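Local coordinates for possible HxlR family transcriptional factor (Thermoplasma volcanium, PDB 3DF8), which probably binds DNA and regulates transcription as a winged helix-turn-helix protein of the HxlR family, at residues Leu24-Thr29 and Leu60-Lys65; Ile32-Gly37 and Ser95-Leu100; Gly71-Arg76 and Tyr83-Lys88. All coordinates share one frame; numbering follows the deposited sequence.

The three contacts show how a small winged helix-turn-helix domain of the HxlR type is held together from several sides. Their centres lie 13 to 14 Å apart, each pair touching through side chains. Contact 1 ties the turn between helices 21-25 and 29-36 to helix 57-69, contact 2 sets helix 29-36 against helix 87-108, and contact 3 pairs strands 73-77 and 81-85. Along the chain contacts 1 and 2 interleave, while contact 3 follows contact 1 and falls between the two segments of contact 2. Through Ile32 and Leu36 helix 29-36 touches all three, and contacts 2 and 3 share helix 87-108; turn, long helix and wing are thus fixed to one helical core.

Contact 1. Residues Leu24-Thr29 and Leu60-Lys65; sequences LGKKYT and LSRRIK. With ACT (acetate ion), chain C.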
ATOM      1  N   LEU A  24      -0.093   5.579   4.617  1.00 31.13           N
ATOM      2  CA  LEU A  24      -0.446   4.208   4.261  0.50 32.96           C
ATOM      3  C   LEU A  24       0.759   3.331   3.945  1.00 32.52           C
ATOM      4  O   LEU A  24       0.728   2.129   4.203  1.00 33.32           O
ATOM      5  CB  LEU A  24      -1.462   4.188   3.120  0.50 32.98           C
ATOM      6  CG  LEU A  24      -2.905   3.861   3.521  0.50 35.89           C
ATOM      7  CD1 LEU A  24      -3.082   2.357   3.518  0.50 35.58           C
ATOM      8  CD2 LEU A  24      -3.358   4.463   4.867  0.50 34.56           C
ATOM      9  N   GLY A  25       1.810   3.937   3.420  1.00 32.78           N
ATOM     10  CA  GLY A  25       3.031   3.199   3.082  1.00 32.77           C
ATOM     11  C   GLY A  25       3.982   2.898   4.234  1.00 32.09           C
ATOM     12  O   GLY A  25       4.772   1.959   4.147  1.00 32.25           O
ATOM     13  N   LYS A  26       3.926   3.688   5.303  1.00 31.77           N
ATOM     14  CA  LYS A  26       4.806   3.485   6.446  1.00 31.54           C
ATOM     15  C   LYS A  26       4.631   2.070   7.006  1.00 30.09           C
ATOM     16  O   LYS A  26       3.503   1.530   7.014  1.00 30.18           O
ATOM     17  CB  LYS A  26       4.501   4.512   7.538  1.00 32.58           C
ATOM     18  CG  LYS A  26       4.895   5.920   7.176  1.00 32.14           C
ATOM     19  CD  LYS A  26       4.678   6.856   8.353  1.00 34.07           C
ATOM     20  CE  LYS A  26       4.594   8.297   7.853  1.00 33.53           C
ATOM     21  NZ  LYS A  26       5.391   9.244   8.703  1.00 32.24           N
ATOM     22  N   LYS A  27       5.741   1.504   7.491  1.00 29.46           N
ATOM     23  CA  LYS A  27       5.766   0.140   7.984  1.00 28.20           C
ATOM     24  C   LYS A  27       4.596  -0.087   8.948  1.00 28.47           C
ATOM     25  O   LYS A  27       4.381   0.723   9.856  1.00 27.82           O
ATOM     26  CB  LYS A  27       7.105  -0.175   8.670  1.00 28.29           C
ATOM     27  CG  LYS A  27       7.283  -1.654   8.869  1.00 27.35           C
ATOM     28  CD  LYS A  27       8.691  -2.020   9.377  1.00 28.02           C
ATOM     29  CE  LYS A  27       8.785  -3.531   9.532  1.00 32.06           C
ATOM     30  NZ  LYS A  27       8.123  -4.215   8.357  1.00 36.20           N
ATOM     31  N   TYR A  28       3.852  -1.184   8.732  1.00 28.32           N
ATOM     32  CA  TYR A  28       2.737  -1.616   9.593  1.00 28.81           C
ATOM     33  C   TYR A  28       1.376  -0.968   9.361  1.00 28.80           C
ATOM     34  O   TYR A  28       0.379  -1.467   9.853  1.00 29.16           O
ATOM     35  CB  TYR A  28       3.097  -1.532  11.083  1.00 29.50           C
ATOM     36  CG  TYR A  28       4.302  -2.372  11.477  1.00 28.58           C
ATOM     37  CD1 TYR A  28       5.482  -1.760  11.900  1.00 28.14           C
ATOM     38  CD2 TYR A  28       4.245  -3.777  11.462  1.00 29.00           C
ATOM     39  CE1 TYR A  28       6.571  -2.520  12.270  1.00 26.00           C
ATOM     40  CE2 TYR A  28       5.337  -4.532  11.835  1.00 29.83           C
ATOM     41  CZ  TYR A  28       6.491  -3.899  12.240  1.00 28.24           C
ATOM     42  OH  TYR A  28       7.584  -4.635  12.633  1.00 32.25           O
ATOM     43  N   THR A  29       1.323   0.150   8.647  1.00 29.70           N
ATOM     44  CA  THR A  29       0.045   0.910   8.609  1.00 28.91           C
ATOM     45  C   THR A  29      -1.054   0.086   7.981  1.00 28.79           C
ATOM     46  O   THR A  29      -2.169   0.027   8.510  1.00 29.77           O
ATOM     47  CB  THR A  29       0.194   2.275   7.913  1.00 28.38           C
ATOM     48  OG1 THR A  29       1.218   3.040   8.576  1.00 29.94           O
ATOM     49  CG2 THR A  29      -1.158   3.078   7.961  1.00 29.10           C
ATOM     50  N   LEU A  60       3.354   1.282  17.107  1.00 29.61           N
ATOM     51  CA  LEU A  60       1.899   1.110  17.060  1.00 28.72           C
ATOM     52  C   LEU A  60       1.186   2.375  17.520  1.00 29.13           C
ATOM     53  O   LEU A  60       0.207   2.800  16.897  1.00 29.42           O
ATOM     54  CB  LEU A  60       1.420  -0.100  17.850  1.00 29.24           C
ATOM     55  CG  LEU A  60      -0.103  -0.375  17.887  1.00 28.18           C
ATOM     56  CD1 LEU A  60      -0.714  -0.527  16.509  1.00 29.10           C
ATOM     57  CD2 LEU A  60      -0.398  -1.615  18.734  1.00 29.94           C
ATOM     58  N   SER A  61       1.676   2.967  18.592  1.00 28.67           N
ATOM     59  CA  SER A  61       1.054   4.174  19.155  1.00 27.98           C
ATOM     60  C   SER A  61       1.171   5.341  18.147  1.00 28.84           C
ATOM     61  O   SER A  61       0.209   6.101  17.940  1.00 30.15           O
ATOM     62  CB  SER A  61       1.743   4.526  20.483  1.00 28.77           C
ATOM     63  OG  SER A  61       1.178   5.714  20.998  1.00 30.82           O
ATOM     64  N   ARG A  62       2.338   5.473  17.519  1.00 28.63           N
ATOM     65  CA  ARG A  62       2.599   6.567  16.568  0.50 29.99           C
ATOM     66  C   ARG A  62       1.703   6.418  15.343  1.00 29.34           C
ATOM     67  O   ARG A  62       1.134   7.403  14.856  1.00 29.15           O
ATOM     68  CB  ARG A  62       4.078   6.621  16.150  0.50 29.81           C
ATOM     69  CG  ARG A  62       4.429   7.847  15.299  0.50 31.40           C
ATOM     70  CD  ARG A  62       5.899   7.910  14.872  0.50 31.62           C
ATOM     71  NE  ARG A  62       6.014   8.284  13.462  0.50 36.53           N
ATOM     72  CZ  ARG A  62       7.123   8.675  12.843  0.50 36.11           C
ATOM     73  NH1 ARG A  62       8.279   8.791  13.497  0.50 37.63           N
ATOM     74  NH2 ARG A  62       7.067   8.961  11.546  0.50 37.15           N
ATOM     75  N   ARG A  63       1.563   5.182  14.853  1.00 28.62           N
ATOM     76  CA  ARG A  63       0.695   4.957  13.684  1.00 29.17           C
ATOM     77  C   ARG A  63      -0.797   5.157  13.988  1.00 28.84           C
ATOM     78  O   ARG A  63      -1.538   5.753  13.187  1.00 28.65           O
ATOM     79  CB  ARG A  63       0.880   3.551  13.083  1.00 29.44           C
ATOM     80  CG  ARG A  63       2.239   3.270  12.526  1.00 30.90           C
ATOM     81  CD  ARG A  63       2.606   4.050  11.282  1.00 33.16           C
ATOM     82  NE  ARG A  63       3.790   3.386  10.777  1.00 37.27           N
ATOM     83  CZ  ARG A  63       5.027   3.719  11.156  1.00 37.04           C
ATOM     84  NH1 ARG A  63       5.222   4.777  11.958  1.00 37.29           N
ATOM     85  NH2 ARG A  63       6.062   3.030  10.713  1.00 36.96           N
ATOM     86  N   ILE A  64      -1.207   4.726  15.181  1.00 29.26           N
ATOM     87  CA  ILE A  64      -2.577   4.925  15.629  1.00 30.51           C
ATOM     88  C   ILE A  64      -2.856   6.433  15.694  1.00 30.34           C
ATOM     89  O   ILE A  64      -3.909   6.863  15.236  1.00 30.98           O
ATOM     90  CB  ILE A  64      -2.838   4.199  16.973  1.00 30.62           C
ATOM     91  CG1 ILE A  64      -3.041   2.699  16.656  1.00 30.31           C
ATOM     92  CG2 ILE A  64      -4.078   4.811  17.687  1.00 31.48           C
ATOM     93  CD1 ILE A  64      -3.436   1.841  17.884  1.00 32.83           C
ATOM     94  N   LYS A  65      -1.934   7.222  16.229  1.00 30.75           N
ATOM     95  CA  LYS A  65      -2.177   8.669  16.313  1.00 30.94           C
ATOM     96  C   LYS A  65      -2.350   9.242  14.896  1.00 30.64           C
ATOM     97  O   LYS A  65      -3.237  10.080  14.668  1.00 30.81           O
ATOM     98  CB  LYS A  65      -1.022   9.359  17.002  1.00 31.13           C
ATOM     99  CG  LYS A  65      -1.150  10.858  16.989  1.00 33.76           C
ATOM    100  CD  LYS A  65       0.081  11.515  17.549  1.00 38.55           C
ATOM    101  CE  LYS A  65       0.059  12.996  17.187  1.00 40.18           C
ATOM    102  NZ  LYS A  65      -1.214  13.598  17.673  1.00 43.76           N
TER
HETATM  103  C   ACT C 110       5.657  -4.076   6.724  1.00 56.93           C
HETATM  104  O   ACT C 110       5.500  -4.773   7.758  1.00 56.76           O
HETATM  105  OXT ACT C 110       6.757  -4.220   6.130  1.00 56.96           O
HETATM  106  CH3 ACT C 110       4.612  -3.114   6.238  1.00 55.77           C
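The tight turn leading into helix 29-36 of the helix-turn-helix domain is held against helix 57-69 by Arg63, which reaches the carbonyl of Lys27 within the type II turn Lys26-Thr29. Arg63 grips that one oxygen side-on with two nitrogens: NE lies 2.9 Å from Lys27 O, and NH2 lies 3.0 Å from the same Lys27 O. Both bonds are bent, with N-H...O angles of 137° at NE and 135° at NH2; the NH2 bond lies in the carbonyl plane on a lone pair, whereas NE is tilted from that plane. A bend at chi2 (-68°) turns the guanidinium toward the turn. Lys26 CB rests over one face of the group, 3.5 Å from Arg63 NE, and Thr29 OG1 comes to 3.2 Å from Arg63 CD while hydrogen-bonding to Leu23 O. The end of Lys27 leads away to an acetate, probably from the crystallisation liquor, with NZ bonded to its O at 2.7 Å. Were Arg63 an alanine, Lys27 O would probably lose both of its donors and the turn its polar tie to helix 57-69. Arg63 also packs on Ile32 of helix 29-36, and Leu60, one turn earlier, bridges Ile32 and helix 45-50.

Contact 2. Residues Ile32-Gly37 and Ser95-Leu100; sequences IISVLG and SLMPLL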
ATOM      1  N   ILE A  32      -2.094  -2.557  10.390  1.00 29.61           N
ATOM      2  CA  ILE A  32      -2.937  -2.014  11.493  1.00 29.63           C
ATOM      3  C   ILE A  32      -4.395  -1.859  10.990  1.00 29.77           C
ATOM      4  O   ILE A  32      -5.353  -2.303  11.654  1.00 31.22           O
ATOM      5  CB  ILE A  32      -2.385  -0.697  12.022  1.00 30.11           C
ATOM      6  CG1 ILE A  32      -1.047  -0.963  12.763  1.00 28.44           C
ATOM      7  CG2 ILE A  32      -3.422  -0.035  12.943  1.00 28.91           C
ATOM      8  CD1 ILE A  32      -0.119   0.296  13.004  1.00 31.16           C
ATOM      9  N   ILE A  33      -4.568  -1.205   9.845  1.00 29.65           N
ATOM     10  CA  ILE A  33      -5.911  -1.090   9.240  1.00 29.78           C
ATOM     11  C   ILE A  33      -6.568  -2.447   9.057  1.00 30.83           C
ATOM     12  O   ILE A  33      -7.736  -2.613   9.357  1.00 31.62           O
ATOM     13  CB  ILE A  33      -5.874  -0.293   7.904  1.00 29.54           C
ATOM     14  CG1 ILE A  33      -5.414   1.154   8.208  1.00 30.49           C
ATOM     15  CG2 ILE A  33      -7.208  -0.407   7.103  1.00 28.42           C
ATOM     16  CD1 ILE A  33      -5.060   2.003   6.955  1.00 31.56           C
ATOM     17  N   SER A  34      -5.801  -3.415   8.557  1.00 30.02           N
ATOM     18  CA  SER A  34      -6.348  -4.761   8.333  1.00 29.45           C
ATOM     19  C   SER A  34      -6.791  -5.442   9.641  1.00 28.34           C
ATOM     20  O   SER A  34      -7.914  -6.013   9.735  1.00 29.92           O
ATOM     21  CB  SER A  34      -5.285  -5.593   7.636  1.00 29.54           C
ATOM     22  OG  SER A  34      -4.893  -4.972   6.409  1.00 33.14           O
ATOM     23  N   VAL A  35      -5.949  -5.402  10.660  1.00 29.48           N
ATOM     24  CA  VAL A  35      -6.309  -6.134  11.887  0.50 29.47           C
ATOM     25  C   VAL A  35      -7.466  -5.437  12.611  1.00 29.83           C
ATOM     26  O   VAL A  35      -8.249  -6.092  13.272  1.00 29.45           O
ATOM     27  CB  VAL A  35      -5.103  -6.450  12.831  0.50 29.52           C
ATOM     28  CG1 VAL A  35      -4.101  -7.375  12.137  0.50 29.61           C
ATOM     29  CG2 VAL A  35      -4.427  -5.165  13.371  0.50 29.25           C
ATOM     30  N   LEU A  36      -7.575  -4.107  12.473  1.00 29.61           N
ATOM     31  CA  LEU A  36      -8.669  -3.384  13.154  1.00 31.83           C
ATOM     32  C   LEU A  36     -10.046  -3.815  12.651  1.00 32.62           C
ATOM     33  O   LEU A  36     -11.094  -3.632  13.321  1.00 33.33           O
ATOM     34  CB  LEU A  36      -8.461  -1.862  13.064  1.00 31.76           C
ATOM     35  CG  LEU A  36      -7.533  -1.250  14.106  1.00 34.33           C
ATOM     36  CD1 LEU A  36      -7.212   0.194  13.801  1.00 33.48           C
ATOM     37  CD2 LEU A  36      -8.104  -1.400  15.539  1.00 33.15           C
ATOM     38  N   GLY A  37     -10.051  -4.409  11.465  1.00 32.67           N
ATOM     39  CA  GLY A  37     -11.280  -4.970  10.885  1.00 34.43           C
ATOM     40  C   GLY A  37     -11.457  -6.474  11.047  1.00 34.47           C
ATOM     41  O   GLY A  37     -12.359  -7.039  10.444  1.00 34.99           O
ATOM     42  N   SER A  95     -10.663  -1.664   0.151  1.00 32.21           N
ATOM     43  CA  SER A  95      -9.797  -1.640  -1.036  0.50 33.67           C
ATOM     44  C   SER A  95      -8.453  -2.306  -0.815  1.00 33.56           C
ATOM     45  O   SER A  95      -7.807  -2.731  -1.764  1.00 35.19           O
ATOM     46  CB  SER A  95      -9.601  -0.219  -1.558  0.50 33.85           C
ATOM     47  OG  SER A  95     -10.836   0.441  -1.656  0.50 34.68           O
ATOM     48  N   LEU A  96      -8.031  -2.420   0.441  1.00 32.37           N
ATOM     49  CA  LEU A  96      -6.767  -3.016   0.766  1.00 32.67           C
ATOM     50  C   LEU A  96      -6.762  -4.525   0.656  1.00 30.83           C
ATOM     51  O   LEU A  96      -5.747  -5.089   0.242  1.00 30.82           O
ATOM     52  CB  LEU A  96      -6.393  -2.624   2.200  1.00 33.56           C
ATOM     53  CG  LEU A  96      -4.999  -2.548   2.750  1.00 38.72           C
ATOM     54  CD1 LEU A  96      -4.038  -1.839   1.743  1.00 35.81           C
ATOM     55  CD2 LEU A  96      -5.052  -1.805   4.130  1.00 34.93           C
HETATM   56  N   MSE A  97      -7.870  -5.187   1.020  1.00 30.72           N
HETATM   57  CA  MSE A  97      -7.839  -6.656   1.172  1.00 30.72           C
HETATM   58  C   MSE A  97      -7.470  -7.408  -0.122  1.00 29.84           C
HETATM   59  O   MSE A  97      -6.679  -8.338  -0.056  1.00 30.74           O
HETATM   60  CB  MSE A  97      -9.104  -7.201   1.840  1.00 31.52           C
HETATM   61  CG  MSE A  97      -9.347  -6.676   3.267  1.00 34.65           C
HETATM   62 SE   MSE A  97      -7.748  -6.435   4.425  0.70 44.93          SE
HETATM   63  CE  MSE A  97      -7.335  -8.261   4.627  1.00 41.24           C
ATOM     64  N   PRO A  98      -8.014  -7.011  -1.291  1.00 29.05           N
ATOM     65  CA  PRO A  98      -7.565  -7.746  -2.488  1.00 29.62           C
ATOM     66  C   PRO A  98      -6.071  -7.612  -2.781  1.00 29.38           C
ATOM     67  O   PRO A  98      -5.435  -8.577  -3.271  1.00 28.71           O
ATOM     68  CB  PRO A  98      -8.445  -7.160  -3.611  1.00 27.95           C
ATOM     69  CG  PRO A  98      -9.672  -6.585  -2.889  1.00 29.52           C
ATOM     70  CD  PRO A  98      -9.035  -6.002  -1.627  1.00 28.86           C
ATOM     71  N   LEU A  99      -5.495  -6.461  -2.437  1.00 29.20           N
ATOM     72  CA  LEU A  99      -4.070  -6.224  -2.607  1.00 29.63           C
ATOM     73  C   LEU A  99      -3.287  -7.137  -1.665  1.00 28.97           C
ATOM     74  O   LEU A  99      -2.358  -7.842  -2.111  1.00 29.73           O
ATOM     75  CB  LEU A  99      -3.736  -4.771  -2.328  1.00 29.90           C
ATOM     76  CG  LEU A  99      -2.263  -4.445  -2.425  1.00 31.39           C
ATOM     77  CD1 LEU A  99      -1.683  -4.677  -3.854  1.00 30.66           C
ATOM     78  CD2 LEU A  99      -2.097  -3.025  -1.961  1.00 31.76           C
ATOM     79  N   LEU A 100      -3.676  -7.164  -0.389  1.00 28.17           N
ATOM     80  CA  LEU A 100      -3.021  -8.056   0.562  1.00 28.95           C
ATOM     81  C   LEU A 100      -3.185  -9.548   0.224  1.00 27.53           C
ATOM     82  O   LEU A 100      -2.229 -10.324   0.382  1.00 27.72           O
ATOM     83  CB  LEU A 100      -3.403  -7.723   2.014  1.00 29.88           C
ATOM     84  CG  LEU A 100      -2.960  -6.308   2.453  1.00 31.71           C
ATOM     85  CD1 LEU A 100      -3.327  -6.094   3.922  1.00 34.06           C
ATOM     86  CD2 LEU A 100      -1.470  -5.985   2.220  1.00 35.43           C
TER
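Ile33 meets Leu96 where helix 29-36 passes the long helix 87-108, and it is the first residue along 32-37 to touch the other segment. Its CG2 branch lies 3.9 Å from Leu96 CD2, the two side chains crossing at about a right angle. With CG2 anti to the backbone N, that methyl faces Leu96. Ile33 also packs on Val92 and Arg93, earlier on the long helix, and on Leu67 of helix 57-69, so this one side chain links its own helix to two others.

Ser34 comes next and sits among three side chains of 95-100. Its OG is 3.9 Å from Leu96 CD2 and 3.8 Å from the selenium atom SE of Met97, a selenomethionine here. Leu100 sends its CD1 methyl to 3.1 Å from Ser34 OG, a close approach of carbon to oxygen. No hydrogen bond crosses between the segments; the buried hydroxyl is instead bonded to Met30 O, one turn back in its own helix. Met97 curls back at chi2 and chi3, which carries SE toward the serine although its CB sets out in another direction. The backbone oxygen of Ser34 accepts a bond from Arg93 NE, a polar tie to the long helix.

The short axes stay 10.6 Å apart at an angle of 109°, a wide, steep crossing spanned by Ile33, Leu96, Leu100 and the curled Met97 around the small Ser34. Leu5 of the second subunit packs on Ser34, and Tyr7 of that subunit on Met97. The arrangement is that of a winged-helix domain whose long C-terminal helix crosses its helical core beside a dimer partner.

Contact 3. Residues Gly71-Arg76 and Tyr83-Lys88; sequences GLVERR and YALTEK
Glu74 and Ala84 pair at the heart of this antiparallel hairpin, exchanging two backbone hydrogen bonds: Glu74 N lies 2.9 Å from Ala84 O, and Ala84 N 3.1 Å from Glu74 O. The non-hydrogen-bonded pairs Val73-Leu85 and Arg75-Tyr83 flank them. Val73 CG2 meets Leu85 CD2 at 3.9 Å, an apolar contact, while Arg75 and Tyr83 run side by side on the face of the sheet they share, with guanidinium and ring planes 85° apart. A weak but nearly straight bond joins Arg75 NE to Tyr83 OH at 3.5 Å.

Beyond the strand pairs, Thr86 fastens the base of the hairpin. Its N donates to Leu72 O (3.0 Å) from above the carbonyl plane, and its hydroxyl donates to Gly71 O at 2.6 Å. With chi1 at 64°, OG1 stands between the backbone N and the carbonyl carbon, where it also accepts from Gly89 N and so caps the helix that follows. Gly71 presents its carbonyl from a Schellman motif ending helix 57-69. Close by, Leu72 CD2 lies 3.7 Å from Lys88 CB.

On the face carrying Glu74 and Ala84, Glu74 bends at chi2 and lays its carboxylate alongside Ala84. A water donates to both Glu74 OE1 and Leu85 O, while OE2 forms a salt bridge with Arg42. Leu36 of helix 29-36 packs on Val73, Tyr83 and Leu85, and Ile64 of helix 57-69 packs on Tyr83. This two-stranded hairpin, following helix 57-69 and leading into helix 87-108, is the wing of a winged helix-turn-helix fold.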
ATOM      1  N   GLY A  71      -8.417  10.559  10.248  1.00 29.53           N
ATOM      2  CA  GLY A  71      -9.850  10.219  10.268  1.00 29.80           C
ATOM      3  C   GLY A  71     -10.181   8.784   9.893  1.00 29.21           C
ATOM      4  O   GLY A  71     -11.332   8.477   9.544  1.00 30.11           O
ATOM      5  N   LEU A  72      -9.183   7.903   9.930  1.00 29.88           N
ATOM      6  CA  LEU A  72      -9.384   6.491   9.582  1.00 27.91           C
ATOM      7  C   LEU A  72      -9.637   5.588  10.795  1.00 29.19           C
ATOM      8  O   LEU A  72     -10.166   4.485  10.624  1.00 29.94           O
ATOM      9  CB  LEU A  72      -8.155   5.938   8.783  1.00 28.59           C
ATOM     10  CG  LEU A  72      -7.877   6.788   7.510  1.00 26.72           C
ATOM     11  CD1 LEU A  72      -6.733   6.156   6.796  1.00 30.74           C
ATOM     12  CD2 LEU A  72      -9.113   6.830   6.594  1.00 28.81           C
ATOM     13  N   VAL A  73      -9.203   6.023  11.983  1.00 29.25           N
ATOM     14  CA  VAL A  73      -9.344   5.226  13.246  1.00 28.03           C
ATOM     15  C   VAL A  73      -9.871   6.154  14.342  1.00 28.87           C
ATOM     16  O   VAL A  73      -9.638   7.356  14.310  1.00 28.62           O
ATOM     17  CB  VAL A  73      -7.978   4.647  13.620  1.00 28.54           C
ATOM     18  CG1 VAL A  73      -7.924   4.057  15.068  1.00 29.42           C
ATOM     19  CG2 VAL A  73      -7.589   3.573  12.601  1.00 28.41           C
ATOM     20  N   GLU A  74     -10.631   5.594  15.282  1.00 28.71           N
ATOM     21  CA  GLU A  74     -10.995   6.354  16.477  1.00 29.45           C
ATOM     22  C   GLU A  74     -10.730   5.509  17.714  1.00 31.15           C
ATOM     23  O   GLU A  74     -10.790   4.244  17.663  1.00 29.70           O
ATOM     24  CB  GLU A  74     -12.455   6.819  16.408  1.00 30.64           C
ATOM     25  CG  GLU A  74     -13.421   5.748  15.979  1.00 35.69           C
ATOM     26  CD  GLU A  74     -14.079   5.004  17.135  1.00 43.35           C
ATOM     27  OE1 GLU A  74     -15.007   4.220  16.851  1.00 42.21           O
ATOM     28  OE2 GLU A  74     -13.681   5.216  18.315  1.00 46.17           O
ATOM     29  N   ARG A  75     -10.390   6.209  18.806  1.00 29.67           N
ATOM     30  CA  ARG A  75     -10.175   5.590  20.126  1.00 30.13           C
ATOM     31  C   ARG A  75     -11.426   5.844  20.984  1.00 30.14           C
ATOM     32  O   ARG A  75     -11.938   6.966  21.014  1.00 30.30           O
ATOM     33  CB  ARG A  75      -8.935   6.198  20.798  1.00 31.80           C
ATOM     34  CG  ARG A  75      -8.695   5.736  22.253  1.00 31.36           C
ATOM     35  CD  ARG A  75      -7.602   6.625  22.991  1.00 32.95           C
ATOM     36  NE  ARG A  75      -6.359   6.446  22.312  1.00 37.99           N
ATOM     37  CZ  ARG A  75      -5.783   7.367  21.549  1.00 41.51           C
ATOM     38  NH1 ARG A  75      -4.641   7.072  20.930  1.00 38.82           N
ATOM     39  NH2 ARG A  75      -6.365   8.557  21.390  1.00 42.15           N
ATOM     40  N   ARG A  76     -11.934   4.794  21.635  1.00 28.92           N
ATOM     41  CA  ARG A  76     -12.971   4.997  22.630  1.00 29.77           C
ATOM     42  C   ARG A  76     -12.383   4.828  24.014  1.00 28.36           C
ATOM     43  O   ARG A  76     -11.867   3.765  24.286  1.00 28.53           O
ATOM     44  CB  ARG A  76     -14.055   3.934  22.452  1.00 30.56           C
ATOM     45  CG  ARG A  76     -15.238   4.116  23.397  1.00 32.27           C
ATOM     46  CD  ARG A  76     -16.243   2.963  23.236  1.00 31.81           C
ATOM     47  NE  ARG A  76     -17.396   3.111  24.122  1.00 35.20           N
ATOM     48  CZ  ARG A  76     -17.445   2.655  25.378  1.00 36.59           C
ATOM     49  NH1 ARG A  76     -16.409   1.986  25.891  1.00 38.21           N
ATOM     50  NH2 ARG A  76     -18.535   2.852  26.124  1.00 33.02           N
ATOM     51  N   TYR A  83     -10.167   0.540  20.071  1.00 29.04           N
ATOM     52  CA  TYR A  83      -9.925   1.215  18.801  1.00 29.15           C
ATOM     53  C   TYR A  83     -10.784   0.524  17.737  1.00 29.55           C
ATOM     54  O   TYR A  83     -11.064  -0.676  17.802  1.00 29.25           O
ATOM     55  CB  TYR A  83      -8.420   1.116  18.446  1.00 29.63           C
ATOM     56  CG  TYR A  83      -7.469   1.685  19.532  1.00 30.27           C
ATOM     57  CD1 TYR A  83      -6.967   2.981  19.426  1.00 31.09           C
ATOM     58  CD2 TYR A  83      -7.121   0.937  20.667  1.00 30.34           C
ATOM     59  CE1 TYR A  83      -6.106   3.521  20.446  1.00 31.37           C
ATOM     60  CE2 TYR A  83      -6.276   1.470  21.680  1.00 31.96           C
ATOM     61  CZ  TYR A  83      -5.797   2.754  21.545  1.00 31.74           C
ATOM     62  OH  TYR A  83      -4.984   3.248  22.548  1.00 34.84           O
ATOM     63  N   ALA A  84     -11.186   1.307  16.752  1.00 30.07           N
ATOM     64  CA  ALA A  84     -11.974   0.797  15.661  1.00 29.00           C
ATOM     65  C   ALA A  84     -11.733   1.682  14.445  1.00 29.39           C
ATOM     66  O   ALA A  84     -11.378   2.861  14.552  1.00 28.04           O
ATOM     67  CB  ALA A  84     -13.477   0.818  16.014  1.00 30.87           C
ATOM     68  N   LEU A  85     -11.976   1.108  13.283  1.00 27.83           N
ATOM     69  CA  LEU A  85     -11.955   1.890  12.051  1.00 28.72           C
ATOM     70  C   LEU A  85     -13.201   2.791  11.988  1.00 28.37           C
ATOM     71  O   LEU A  85     -14.330   2.396  12.375  1.00 29.93           O
ATOM     72  CB  LEU A  85     -11.972   0.928  10.871  1.00 29.13           C
ATOM     73  CG  LEU A  85     -10.700   0.090  10.720  1.00 29.42           C
ATOM     74  CD1 LEU A  85     -10.974  -0.882   9.600  1.00 30.83           C
ATOM     75  CD2 LEU A  85      -9.488   0.982  10.396  1.00 32.79           C
ATOM     76  N   THR A  86     -13.007   3.996  11.468  1.00 28.05           N
ATOM     77  CA  THR A  86     -14.126   4.845  11.076  1.00 29.08           C
ATOM     78  C   THR A  86     -14.711   4.346   9.750  1.00 28.70           C
ATOM     79  O   THR A  86     -14.170   3.411   9.122  1.00 28.56           O
ATOM     80  CB  THR A  86     -13.631   6.286  10.862  1.00 28.31           C
ATOM     81  OG1 THR A  86     -12.720   6.278   9.761  1.00 28.09           O
ATOM     82  CG2 THR A  86     -12.984   6.862  12.142  1.00 29.71           C
ATOM     83  N   GLU A  87     -15.817   4.949   9.300  1.00 28.48           N
ATOM     84  CA  GLU A  87     -16.358   4.638   7.968  1.00 28.21           C
ATOM     85  C   GLU A  87     -15.280   4.781   6.904  1.00 27.98           C
ATOM     86  O   GLU A  87     -15.123   3.904   6.052  1.00 28.08           O
ATOM     87  CB  GLU A  87     -17.541   5.552   7.624  1.00 28.97           C
ATOM     88  CG  GLU A  87     -18.104   5.262   6.253  1.00 32.03           C
ATOM     89  CD  GLU A  87     -19.518   5.767   6.061  1.00 37.40           C
ATOM     90  OE1 GLU A  87     -20.053   6.477   6.950  1.00 39.68           O
ATOM     91  OE2 GLU A  87     -20.093   5.446   5.000  1.00 40.80           O
ATOM     92  N   LYS A  88     -14.510   5.866   6.965  1.00 26.90           N
ATOM     93  CA  LYS A  88     -13.380   6.027   5.998  1.00 27.64           C
ATOM     94  C   LYS A  88     -12.324   4.924   6.127  1.00 27.48           C
ATOM     95  O   LYS A  88     -11.854   4.404   5.100  1.00 28.05           O
ATOM     96  CB  LYS A  88     -12.722   7.399   6.098  1.00 26.47           C
ATOM     97  CG  LYS A  88     -13.627   8.570   5.637  1.00 29.97           C
ATOM     98  CD  LYS A  88     -12.943   9.866   5.941  1.00 31.77           C
ATOM     99  CE  LYS A  88     -13.766  11.045   5.415  1.00 34.52           C
ATOM    100  NZ  LYS A  88     -13.193  12.352   5.903  1.00 37.09           N
TER
HETATM  101  O   HOH W   1     -15.865   3.753  14.335  1.00 30.75           O